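Long-range contact in beta-1,4-galactanase (Thielavia heterothallica, PDB 1HJS), which hydrolyses the beta-1,4-galactosidic linkages of type I arabinogalactans as a family 53 glycoside hydrolase: residues Q46-N51 and I78-S83. Residues are numbered along the deposited sequence; the frame is centred on the assembly and turned at random.
Sequences QRVWVN and IDFHYS. With SO4 (sulfate ion), chain F.
Val48 O is gripped twice: His81 N donates to it in the carbonyl plane (3.1 Å, 174°), and a water 2.8 Å from it donates a second bond while accepting one from Tyr82 N. Upstream, Asp79 N binds Gln46 O and Val48 N binds Asp79 O, both at 2.8 Å; further on, Val50 N donates to Ser83 O (2.9 Å) from above the carbonyl plane. Strands 43-48 and 75-80 are neighbours in the closed TIM barrel, joined through helix 59-71 as a beta-alpha-beta crossover. Toward the helices, Val48 CG2 meets Ile78 CG2 at 3.6 Å, and its CB and CG1 lie beside Phe80 CD1; Ile78 CG2 also sits over the centre of the Phe80 ring. Beyond the strand ends, Trp49 brings NE1 over one face of the His81 imidazole, planes at 56°; Arg47 CB, on the sheet face shared with Asp79, lies 3.5 Å from His81 NE2. With CG anti to the carbonyl carbon (chi1 -80°), His81 runs alongside Trp49; its ND1 accepts a hydrogen bond from Ala87 N, while NE2 reaches Asp79 OD2 only weakly. Asp79, salt-bridged to Arg45, lies about 5 Å from Glu245, the probable nucleophile, side chain to side chain.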
loop_
_atom_site.group_PDB
_atom_site.type_symbol
_atom_site.label_atom_id
_atom_site.label_comp_id
_atom_site.label_asym_id
_atom_site.label_seq_id
_atom_site.Cartn_x
_atom_site.Cartn_y
_atom_site.Cartn_z
ATOM N N GLN A 46 -3.492 -5.583 1.128
ATOM C CA GLN A 46 -3.104 -6.465 2.225
ATOM C C GLN A 46 -1.589 -6.673 2.267
ATOM O O GLN A 46 -0.969 -6.992 1.247
ATOM C CB GLN A 46 -3.796 -7.825 2.062
ATOM C CG GLN A 46 -5.311 -7.733 1.950
ATOM C CD GLN A 46 -5.977 -9.081 1.735
ATOM O OE1 GLN A 46 -7.189 -9.154 1.541
ATOM N NE2 GLN A 46 -5.187 -10.152 1.769
ATOM N N ARG A 47 -0.992 -6.493 3.441
ATOM C CA ARG A 47 0.445 -6.687 3.574
ATOM C C ARG A 47 0.745 -8.161 3.796
ATOM O O ARG A 47 0.065 -8.837 4.570
ATOM C CB ARG A 47 1.012 -5.860 4.738
ATOM C CG ARG A 47 0.282 -6.026 6.064
ATOM C CD ARG A 47 0.975 -5.242 7.182
ATOM N NE ARG A 47 0.149 -5.160 8.386
ATOM C CZ ARG A 47 -0.835 -4.281 8.563
ATOM N NH1 ARG A 47 -1.116 -3.391 7.621
ATOM N NH2 ARG A 47 -1.561 -4.311 9.676
ATOM N N VAL A 48 1.767 -8.656 3.107
ATOM C CA VAL A 48 2.158 -10.051 3.232
ATOM C C VAL A 48 3.571 -10.155 3.783
ATOM O O VAL A 48 4.506 -9.588 3.224
ATOM C CB VAL A 48 2.116 -10.769 1.864
ATOM C CG1 VAL A 48 2.558 -12.222 2.026
ATOM C CG2 VAL A 48 0.716 -10.694 1.280
ATOM N N TRP A 49 3.717 -10.872 4.891
ATOM C CA TRP A 49 5.022 -11.082 5.496
ATOM C C TRP A 49 5.400 -12.539 5.243
ATOM O O TRP A 49 4.529 -13.402 5.118
ATOM C CB TRP A 49 4.980 -10.761 6.995
ATOM C CG TRP A 49 4.767 -9.287 7.272
ATOM C CD1 TRP A 49 4.750 -8.269 6.352
ATOM C CD2 TRP A 49 4.565 -8.670 8.551
ATOM N NE1 TRP A 49 4.551 -7.059 6.983
ATOM C CE2 TRP A 49 4.435 -7.277 8.330
ATOM C CE3 TRP A 49 4.484 -9.158 9.862
ATOM C CZ2 TRP A 49 4.227 -6.366 9.375
ATOM C CZ3 TRP A 49 4.275 -8.248 10.905
ATOM C CH2 TRP A 49 4.150 -6.870 10.651
ATOM N N VAL A 50 6.699 -12.807 5.163
ATOM C CA VAL A 50 7.186 -14.147 4.863
ATOM C C VAL A 50 6.924 -15.206 5.931
ATOM O O VAL A 50 6.169 -16.155 5.690
ATOM C CB VAL A 50 8.692 -14.100 4.532
ATOM C CG1 VAL A 50 9.200 -15.491 4.187
ATOM C CG2 VAL A 50 8.921 -13.137 3.373
ATOM N N ASN A 51 7.543 -15.061 7.097
ATOM C CA ASN A 51 7.353 -16.019 8.188
ATOM C C ASN A 51 7.193 -15.364 9.552
ATOM O O ASN A 51 7.954 -15.648 10.476
ATOM C CB ASN A 51 8.527 -16.996 8.255
ATOM C CG ASN A 51 8.410 -18.114 7.249
ATOM O OD1 ASN A 51 7.466 -18.906 7.296
ATOM N ND2 ASN A 51 9.371 -18.194 6.332
ATOM N N ILE A 78 -2.104 -7.251 -3.315
ATOM C CA ILE A 78 -1.142 -7.909 -2.439
ATOM C C ILE A 78 0.138 -7.084 -2.342
ATOM O O ILE A 78 0.763 -6.762 -3.348
ATOM C CB ILE A 78 -0.788 -9.325 -2.963
ATOM C CG1 ILE A 78 -1.995 -10.254 -2.804
ATOM C CG2 ILE A 78 0.431 -9.874 -2.224
ATOM C CD1 ILE A 78 -2.381 -10.542 -1.358
ATOM N N ASP A 79 0.522 -6.752 -1.115
ATOM C CA ASP A 79 1.723 -5.965 -0.866
ATOM C C ASP A 79 2.783 -6.823 -0.187
ATOM O O ASP A 79 2.753 -7.016 1.024
ATOM C CB ASP A 79 1.361 -4.757 0.010
ATOM C CG ASP A 79 2.577 -3.961 0.468
ATOM O OD1 ASP A 79 3.675 -4.132 -0.099
ATOM O OD2 ASP A 79 2.419 -3.143 1.399
ATOM N N PHE A 80 3.706 -7.363 -0.982
ATOM C CA PHE A 80 4.782 -8.185 -0.440
ATOM C C PHE A 80 5.812 -7.296 0.233
ATOM O O PHE A 80 6.396 -6.429 -0.420
ATOM C CB PHE A 80 5.503 -8.962 -1.552
ATOM C CG PHE A 80 4.737 -10.134 -2.085
ATOM C CD1 PHE A 80 4.396 -11.196 -1.254
ATOM C CD2 PHE A 80 4.391 -10.194 -3.433
ATOM C CE1 PHE A 80 3.719 -12.309 -1.759
ATOM C CE2 PHE A 80 3.710 -11.309 -3.952
ATOM C CZ PHE A 80 3.378 -12.364 -3.112
ATOM N N HIS A 81 6.033 -7.497 1.529
ATOM C CA HIS A 81 7.039 -6.719 2.242
ATOM C C HIS A 81 8.399 -7.407 2.131
ATOM O O HIS A 81 9.434 -6.803 2.420
ATOM C CB HIS A 81 6.676 -6.562 3.727
ATOM C CG HIS A 81 5.662 -5.493 3.994
ATOM N ND1 HIS A 81 5.724 -4.672 5.101
ATOM C CD2 HIS A 81 4.563 -5.109 3.303
ATOM C CE1 HIS A 81 4.707 -3.827 5.076
ATOM N NE2 HIS A 81 3.987 -4.071 3.996
ATOM N N TYR A 82 8.393 -8.667 1.698
ATOM C CA TYR A 82 9.623 -9.443 1.573
ATOM C C TYR A 82 10.453 -9.309 2.843
ATOM O O TYR A 82 11.646 -8.987 2.807
ATOM C CB TYR A 82 10.438 -8.990 0.356
ATOM C CG TYR A 82 9.761 -9.274 -0.976
ATOM C CD1 TYR A 82 9.180 -10.516 -1.232
ATOM C CD2 TYR A 82 9.740 -8.317 -1.994
ATOM C CE1 TYR A 82 8.599 -10.803 -2.470
ATOM C CE2 TYR A 82 9.161 -8.595 -3.239
ATOM C CZ TYR A 82 8.596 -9.843 -3.466
ATOM O OH TYR A 82 8.048 -10.140 -4.693
ATOM N N SER A 83 9.790 -9.557 3.967
ATOM C CA SER A 83 10.400 -9.495 5.284
ATOM C C SER A 83 9.465 -10.252 6.211
ATOM O O SER A 83 8.327 -10.533 5.841
ATOM C CB SER A 83 10.524 -8.040 5.750
ATOM O OG SER A 83 11.139 -7.974 7.028
HETATM S S SO4 F . 10.371 -19.393 3.084
HETATM O O1 SO4 F . 9.954 -18.492 1.802
HETATM O O2 SO4 F . 11.066 -20.540 2.530
HETATM O O3 SO4 F . 11.112 -18.693 3.901
HETATM O O4 SO4 F . 9.097 -19.822 3.603
HETATM O O HOH W 1 6.459 -10.868 1.703
#